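Local coordinates for protein N-acetylmuramoyl-L-alanine amidase (Peptoclostridium difficile, PDB 4RN7) that probably hydrolyses, through its zinc-dependent amidase domain, the bond joining N-acetylmuramic acid to L-alanine in bacterial cell-wall peptidoglycan, at residues Thr5-Pro10 with Gln50-Arg55; Pro10-Asn15 with Asp30-Ile35; Val77-His82 with Pro143-Glu148. One frame throughout, in Å; residues are numbered along the deposited sequence.

In the fold
Contacts 1 and 3 belong to one six-stranded mixed sheet. Contact 3 pairs central strands about 4 Å from the chain centre and is buried. Contact 1 pairs strand 4-10 with the outermost strand 49-53 and is only partly buried. Strands 4-10 and 77-84 are neighbours, so the two contacts join through backbone hydrogen bonds of Asp9 to Val79 and Ile81. Contact 2 continues from the end of strand 4-10, sharing Pro10, and sets a loop against helix 28-44. Backbone pairing dominates contacts 1 and 3, whereas contact 2 rests on one hydrogen bond from the Asn32 side-chain amide and a small apolar patch. Contacts 2 and 3 supply His12 and His82 to the same zinc ion.

Contact 1 of 3, residues Thr5-Pro10 with Gln50-Arg55; sequences TVFIDP and QVVVSR
Asp9 OD1 is gripped by two residues: Ser54 OG donates to its anti lone pair at 2.7 Å, and Arg66 of helix 63-72 forms a salt bridge with it. The Asp9-Ser54 pair lies at the C-terminal end of the two parallel strands of a beta-alpha-beta crossover, 4-10 and 49-53, with helix 28-44 between them in the chain. Val6 and Ile8 each give N-H to the edge strand, to Gln50 O and Val52 O, the latter bond being 2.7 Å between Ile8 N and Val52 O; Val6 O and Ile8 O accept from Val52 N and Ser54 N. With CG anti to the backbone N (chi1 -173°), the Phe7 ring lies beside its neighbours, CD2 3.6 Å from Val52 CG1 and CZ 3.6 Å from Ser54 CB. On the opposite face, Ile8 CB meets Val53 CG1, while helix 28-44 packs on Val6, Ile8 and Val51. At the N-terminal end, Gln50 NE2, in one of its two modelled conformers, donates to Thr5 OG1, which lies in the plane of the amide. Beyond the strand end, Arg55 NH2 hydrogen-bonds to Lys29 O, and NE of the same guanidinium donates at 3.0 Å to Pro10 O from above the carbonyl plane.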
# COMPACT_ATOMS: atom_id res chain seq x y z
N THR A 5 -6.60 3.34 -14.36
CA THR A 5 -5.35 2.62 -14.17
C THR A 5 -4.92 2.77 -12.71
O THR A 5 -4.80 3.89 -12.20
CB THR A 5 -4.24 3.15 -15.09
OG1 THR A 5 -4.61 2.93 -16.46
CG2 THR A 5 -2.92 2.45 -14.80
N VAL A 6 -4.71 1.64 -12.03
CA VAL A 6 -4.23 1.67 -10.65
C VAL A 6 -2.80 1.17 -10.64
O VAL A 6 -2.53 0.06 -11.09
CB VAL A 6 -5.11 0.79 -9.75
CG1 VAL A 6 -4.62 0.85 -8.29
CG2 VAL A 6 -6.56 1.24 -9.84
N PHE A 7 -1.88 2.00 -10.15
CA PHE A 7 -0.47 1.63 -10.06
C PHE A 7 -0.21 1.12 -8.65
O PHE A 7 -0.41 1.85 -7.67
CB PHE A 7 0.41 2.84 -10.36
CG PHE A 7 1.88 2.52 -10.46
CD1 PHE A 7 2.68 2.50 -9.33
CD2 PHE A 7 2.47 2.26 -11.70
CE1 PHE A 7 4.03 2.22 -9.41
CE2 PHE A 7 3.83 1.98 -11.79
CZ PHE A 7 4.60 1.96 -10.65
N ILE A 8 0.24 -0.14 -8.54
CA ILE A 8 0.50 -0.74 -7.24
C ILE A 8 2.02 -0.80 -7.04
O ILE A 8 2.74 -1.31 -7.90
CB ILE A 8 -0.06 -2.16 -7.14
CG1 ILE A 8 -1.58 -2.17 -7.34
CG2 ILE A 8 0.29 -2.79 -5.79
CD1 ILE A 8 -2.34 -1.33 -6.32
N ASP A 9 2.50 -0.29 -5.91
CA ASP A 9 3.93 -0.23 -5.63
C ASP A 9 4.28 -1.04 -4.37
O ASP A 9 4.14 -0.55 -3.25
CB ASP A 9 4.36 1.22 -5.44
CG ASP A 9 5.81 1.34 -5.02
OD1 ASP A 9 6.69 0.72 -5.67
OD2 ASP A 9 6.09 2.05 -4.02
N PRO A 10 4.73 -2.29 -4.55
CA PRO A 10 5.14 -3.06 -3.37
C PRO A 10 6.48 -2.52 -2.85
O PRO A 10 7.49 -2.61 -3.56
CB PRO A 10 5.32 -4.49 -3.90
CG PRO A 10 4.90 -4.46 -5.39
CD PRO A 10 4.96 -3.02 -5.81
N GLN A 50 -7.42 -1.33 -14.99
CA GLN A 50 -6.16 -1.86 -15.48
C GLN A 50 -5.13 -1.71 -14.37
O GLN A 50 -5.01 -0.63 -13.78
CB GLN A 50 -5.64 -1.09 -16.69
CG GLN A 50 -6.70 -0.44 -17.56
CD GLN A 50 -6.09 0.17 -18.81
OE1 GLN A 50 -6.26 -0.35 -19.91
NE2 GLN A 50 -5.36 1.27 -18.65
N VAL A 51 -4.38 -2.76 -14.09
CA VAL A 51 -3.38 -2.70 -13.04
C VAL A 51 -1.97 -2.61 -13.62
O VAL A 51 -1.63 -3.32 -14.58
CB VAL A 51 -3.48 -3.92 -12.11
CG1 VAL A 51 -2.35 -3.93 -11.11
CG2 VAL A 51 -4.82 -3.91 -11.40
N VAL A 52 -1.16 -1.73 -13.04
CA VAL A 52 0.25 -1.62 -13.38
C VAL A 52 0.98 -1.77 -12.05
O VAL A 52 0.57 -1.19 -11.06
CB VAL A 52 0.56 -0.26 -13.99
CG1 VAL A 52 2.04 -0.13 -14.30
CG2 VAL A 52 -0.28 -0.05 -15.25
N VAL A 53 2.04 -2.58 -12.02
CA VAL A 53 2.76 -2.77 -10.75
C VAL A 53 4.21 -2.36 -10.93
O VAL A 53 4.78 -2.53 -12.01
CB VAL A 53 2.69 -4.23 -10.24
CG1 VAL A 53 1.25 -4.69 -10.12
CG2 VAL A 53 3.47 -5.16 -11.15
N SER A 54 4.85 -1.82 -9.89
CA SER A 54 6.25 -1.44 -10.06
C SER A 54 7.13 -2.68 -10.13
O SER A 54 8.16 -2.69 -10.81
CB SER A 54 6.70 -0.49 -8.96
OG SER A 54 6.57 -1.09 -7.70
N ARG A 55 6.71 -3.75 -9.46
CA ARG A 55 7.46 -4.99 -9.54
C ARG A 55 6.56 -6.18 -9.27
O ARG A 55 5.58 -6.07 -8.53
CB ARG A 55 8.65 -4.98 -8.58
CG ARG A 55 8.25 -4.91 -7.12
CD ARG A 55 9.47 -4.89 -6.21
NE ARG A 55 9.07 -4.83 -4.79
CZ ARG A 55 9.13 -5.86 -3.96
NH1 ARG A 55 9.56 -7.04 -4.40
NH2 ARG A 55 8.78 -5.73 -2.68

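Contact 2 of 3, residues Pro10-Asn15 with Asp30-Ile35; sequences PGHGGN and DLNLQI. With ZN (zinc ion), chain B.
The amide of Asn32 lies almost flat beside the imidazole of His12, the two planes only 25° apart, with Asn32 ND2 at the ring edge, 3.7 Å from His12 CD2. Here the loop that follows strand 4-10 of the alpha/beta amidase fold meets the first turns of helix 28-44, next to the zinc site. ND2 spends an N-H on Gly11 O, 3.0 Å away and nearly straight at 178°. Gly11 O sits in the plane of the amide, yet the donor stands above the plane of the Gly11 carbonyl and not on a lone pair. Arg55 NH2 also binds this oxygen, so the peptide before His12 is held by two side chains. The Asn32 chain reaches the loop because its CG stands anti to its own carbonyl carbon (chi1 -73°), which turns the amide toward Gly11. One residue further along the helix the contact becomes apolar: the Pro10 ring rests on the backbone of Asn32 and Leu33, its CB 4.0 Å from Leu33 CA, and its CG meets Leu33 CD1, also at 4.0 Å. The His12 ring is fixed at both nitrogens, its ND1 hydrogen-bonding to Asp16 OD2, a second-shell carboxylate that probably orients the ring. Glu28, at the start of the same helix, and His82 complete the protein ligands of the metal, to which His12 NE2 binds at 2.1 Å.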
# COMPACT_ATOMS: atom_id res chain seq x y z
N PRO A 10 4.73 -2.29 -4.55
CA PRO A 10 5.14 -3.06 -3.37
C PRO A 10 6.48 -2.52 -2.85
O PRO A 10 7.49 -2.61 -3.56
CB PRO A 10 5.32 -4.49 -3.90
CG PRO A 10 4.90 -4.46 -5.39
CD PRO A 10 4.96 -3.02 -5.81
N GLY A 11 6.50 -1.98 -1.64
CA GLY A 11 7.68 -1.28 -1.16
C GLY A 11 8.90 -2.17 -1.08
O GLY A 11 8.80 -3.38 -0.85
N HIS A 12 10.06 -1.54 -1.26
CA HIS A 12 11.35 -2.22 -1.13
C HIS A 12 11.53 -3.30 -2.21
O HIS A 12 10.78 -3.31 -3.19
CB HIS A 12 11.52 -2.76 0.30
CG HIS A 12 11.21 -1.73 1.35
ND1 HIS A 12 12.13 -0.78 1.74
CD2 HIS A 12 10.09 -1.48 2.06
CE1 HIS A 12 11.59 -0.00 2.67
NE2 HIS A 12 10.35 -0.40 2.87
N GLY A 13 12.51 -4.18 -2.06
CA GLY A 13 12.78 -5.15 -3.10
C GLY A 13 14.27 -5.32 -3.34
O GLY A 13 15.05 -4.37 -3.19
N GLY A 14 14.65 -6.54 -3.72
CA GLY A 14 16.04 -6.84 -4.03
C GLY A 14 16.91 -6.59 -2.83
O GLY A 14 16.62 -7.05 -1.72
N ASN A 15 17.98 -5.83 -3.04
CA ASN A 15 18.91 -5.51 -1.96
C ASN A 15 18.28 -4.73 -0.81
O ASN A 15 18.80 -4.73 0.31
CB ASN A 15 20.11 -4.75 -2.53
CG ASN A 15 21.27 -4.70 -1.56
OD1 ASN A 15 22.01 -5.67 -1.40
ND2 ASN A 15 21.44 -3.55 -0.90
N ASP A 30 9.32 -8.97 1.09
CA ASP A 30 8.67 -10.17 0.59
C ASP A 30 7.19 -10.15 0.92
O ASP A 30 6.34 -10.55 0.12
CB ASP A 30 9.31 -11.42 1.19
CG ASP A 30 10.72 -11.65 0.69
OD1 ASP A 30 10.99 -11.39 -0.50
OD2 ASP A 30 11.55 -12.10 1.50
N LEU A 31 6.87 -9.68 2.12
CA LEU A 31 5.48 -9.60 2.55
C LEU A 31 4.73 -8.52 1.78
O LEU A 31 3.56 -8.69 1.42
CB LEU A 31 5.43 -9.36 4.06
CG LEU A 31 6.11 -10.49 4.83
CD1 LEU A 31 6.40 -10.12 6.29
CD2 LEU A 31 5.25 -11.73 4.76
N ASN A 32 5.41 -7.41 1.51
CA ASN A 32 4.83 -6.38 0.65
C ASN A 32 4.41 -6.94 -0.71
O ASN A 32 3.32 -6.61 -1.21
CB ASN A 32 5.83 -5.25 0.42
CG ASN A 32 6.03 -4.36 1.63
OD1 ASN A 32 5.28 -4.44 2.63
ND2 ASN A 32 7.05 -3.50 1.56
N LEU A 33 5.28 -7.74 -1.32
CA LEU A 33 5.01 -8.32 -2.63
C LEU A 33 3.81 -9.27 -2.54
O LEU A 33 2.97 -9.28 -3.44
CB LEU A 33 6.24 -9.04 -3.17
CG LEU A 33 6.15 -9.55 -4.60
CD1 LEU A 33 5.90 -8.37 -5.53
CD2 LEU A 33 7.44 -10.27 -4.97
N GLN A 34 3.70 -10.03 -1.44
CA GLN A 34 2.60 -10.97 -1.29
C GLN A 34 1.28 -10.24 -1.22
O GLN A 34 0.32 -10.60 -1.90
CB GLN A 34 2.78 -11.83 -0.03
CG GLN A 34 3.92 -12.83 -0.12
CD GLN A 34 4.13 -13.59 1.18
OE1 GLN A 34 3.33 -13.48 2.11
NE2 GLN A 34 5.21 -14.34 1.26
N ILE A 35 1.24 -9.20 -0.39
CA ILE A 35 0.03 -8.41 -0.24
C ILE A 35 -0.32 -7.70 -1.55
O ILE A 35 -1.49 -7.68 -1.95
CB ILE A 35 0.19 -7.40 0.90
CG1 ILE A 35 0.25 -8.13 2.25
CG2 ILE A 35 -0.94 -6.37 0.91
CD1 ILE A 35 0.70 -7.25 3.41
ZN ZN B . 8.70 0.20 4.07

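Contact 3 of 3, residues Val77-His82 with Pro143-Glu148; sequences VLVSIH and PAILIE. With ZN (zinc ion), chain B.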
# COMPACT_ATOMS: atom_id res chain seq x y z
N VAL A 77 -4.62 6.37 -9.88
CA VAL A 77 -4.39 6.19 -8.45
C VAL A 77 -3.07 5.45 -8.26
O VAL A 77 -2.77 4.53 -9.03
CB VAL A 77 -5.55 5.34 -7.84
CG1 VAL A 77 -5.14 4.67 -6.55
CG2 VAL A 77 -6.79 6.20 -7.64
N LEU A 78 -2.29 5.81 -7.23
CA LEU A 78 -1.10 5.03 -6.85
C LEU A 78 -1.32 4.50 -5.44
O LEU A 78 -1.69 5.26 -4.54
CB LEU A 78 0.16 5.91 -6.90
CG LEU A 78 1.51 5.27 -6.51
CD1 LEU A 78 2.62 6.05 -7.16
CD2 LEU A 78 1.74 5.28 -5.00
N VAL A 79 -1.09 3.20 -5.25
CA VAL A 79 -1.14 2.63 -3.90
C VAL A 79 0.18 1.92 -3.63
O VAL A 79 0.54 0.95 -4.34
CB VAL A 79 -2.31 1.64 -3.71
CG1 VAL A 79 -2.35 1.10 -2.27
CG2 VAL A 79 -3.64 2.32 -4.04
N SER A 80 0.92 2.43 -2.65
CA SER A 80 2.17 1.81 -2.24
C SER A 80 1.88 0.95 -1.03
O SER A 80 1.12 1.35 -0.14
CB SER A 80 3.21 2.87 -1.90
OG SER A 80 4.48 2.29 -1.62
N ILE A 81 2.49 -0.23 -0.99
CA ILE A 81 2.22 -1.19 0.09
C ILE A 81 3.49 -1.39 0.91
O ILE A 81 4.50 -1.85 0.38
CB ILE A 81 1.80 -2.55 -0.50
CG1 ILE A 81 0.47 -2.40 -1.27
CG2 ILE A 81 1.67 -3.60 0.60
CD1 ILE A 81 -0.71 -1.97 -0.38
N HIS A 82 3.44 -1.04 2.20
CA HIS A 82 4.60 -1.16 3.08
C HIS A 82 4.15 -1.78 4.40
O HIS A 82 2.96 -1.97 4.61
CB HIS A 82 5.19 0.21 3.38
CG HIS A 82 6.11 0.73 2.32
ND1 HIS A 82 7.47 0.85 2.52
CD2 HIS A 82 5.87 1.17 1.06
CE1 HIS A 82 8.03 1.34 1.43
NE2 HIS A 82 7.09 1.55 0.53
N PRO A 143 -3.35 11.17 -7.57
CA PRO A 143 -3.64 10.80 -6.19
C PRO A 143 -2.88 9.54 -5.77
O PRO A 143 -2.94 8.51 -6.46
CB PRO A 143 -5.15 10.56 -6.20
CG PRO A 143 -5.65 11.54 -7.22
CD PRO A 143 -4.58 11.56 -8.30
N ALA A 144 -2.16 9.64 -4.65
CA ALA A 144 -1.21 8.61 -4.24
C ALA A 144 -1.26 8.40 -2.73
O ALA A 144 -1.26 9.38 -1.96
CB ALA A 144 0.20 9.00 -4.65
N ILE A 145 -1.29 7.14 -2.30
CA ILE A 145 -1.26 6.80 -0.88
C ILE A 145 -0.23 5.70 -0.63
O ILE A 145 0.16 4.98 -1.56
CB ILE A 145 -2.64 6.35 -0.35
CG1 ILE A 145 -3.12 5.07 -1.06
CG2 ILE A 145 -3.66 7.49 -0.48
CD1 ILE A 145 -4.40 4.46 -0.47
N LEU A 146 0.22 5.59 0.62
CA LEU A 146 1.09 4.51 1.02
C LEU A 146 0.44 3.92 2.25
O LEU A 146 0.19 4.63 3.22
CB LEU A 146 2.51 5.01 1.35
CG LEU A 146 3.55 3.98 1.82
CD1 LEU A 146 4.95 4.41 1.42
CD2 LEU A 146 3.49 3.73 3.34
N ILE A 147 0.14 2.62 2.19
CA ILE A 147 -0.50 1.97 3.33
C ILE A 147 0.55 1.21 4.13
O ILE A 147 1.23 0.35 3.59
CB ILE A 147 -1.57 0.98 2.87
CG1 ILE A 147 -2.51 1.63 1.85
CG2 ILE A 147 -2.41 0.51 4.08
CD1 ILE A 147 -3.42 0.66 1.12
N GLU A 148 0.64 1.53 5.43
CA GLU A 148 1.53 0.82 6.35
C GLU A 148 0.71 -0.29 6.99
O GLU A 148 -0.07 -0.04 7.92
CB GLU A 148 2.09 1.76 7.43
CG GLU A 148 3.04 2.86 6.90
CD GLU A 148 4.42 2.34 6.54
OE1 GLU A 148 4.60 1.11 6.49
OE2 GLU A 148 5.33 3.15 6.28
ZN ZN B . 8.70 0.20 4.07
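Leu146 holds CG anti to its backbone N (chi1 179°), while His82 has CG anti to its carbonyl carbon (chi1 -82°), and these torsions bring the isobutyl group up to the imidazole. The two side chains cross at about a right angle, with Leu146 CD1 3.4 Å from His82 CD2, approaching the ring obliquely, and Leu146 CD2 lies near His82 CB. Glu148 bends at chi2 (-75°), folding its carboxylate back so that OE1 comes within 3.3 Å of His82 CB. Ser80 OG lies at the ring edge in its plane and touches Leu146 CD1, but its hydrogen bond goes to Asp9 OD2 on the neighbouring strand 4-10. Beneath these groups the two strands run parallel. Leu78 N, Ser80 N and His82 N donate to Pro143 O, Ile145 O and Ile147 O, and the return bonds run from Ile145 N to Leu78 O and from Ile147 N to Ser80 O, the last at 2.8 Å. The other face is wholly aliphatic: Val79 CG1 meets Ile147 CD1 at 3.6 Å, Ile81 and Ile147 lie side by side, and Ile147 also packs on Val114 of helix 107-122 and Ile174 of helix 164-185. His82 ND1 binds zinc at 2.1 Å beside His12 and Glu28. A His-Glu-His zinc site drawn from a strand, the loop after its neighbour and a helix start is characteristic of Amidase_3 amidases.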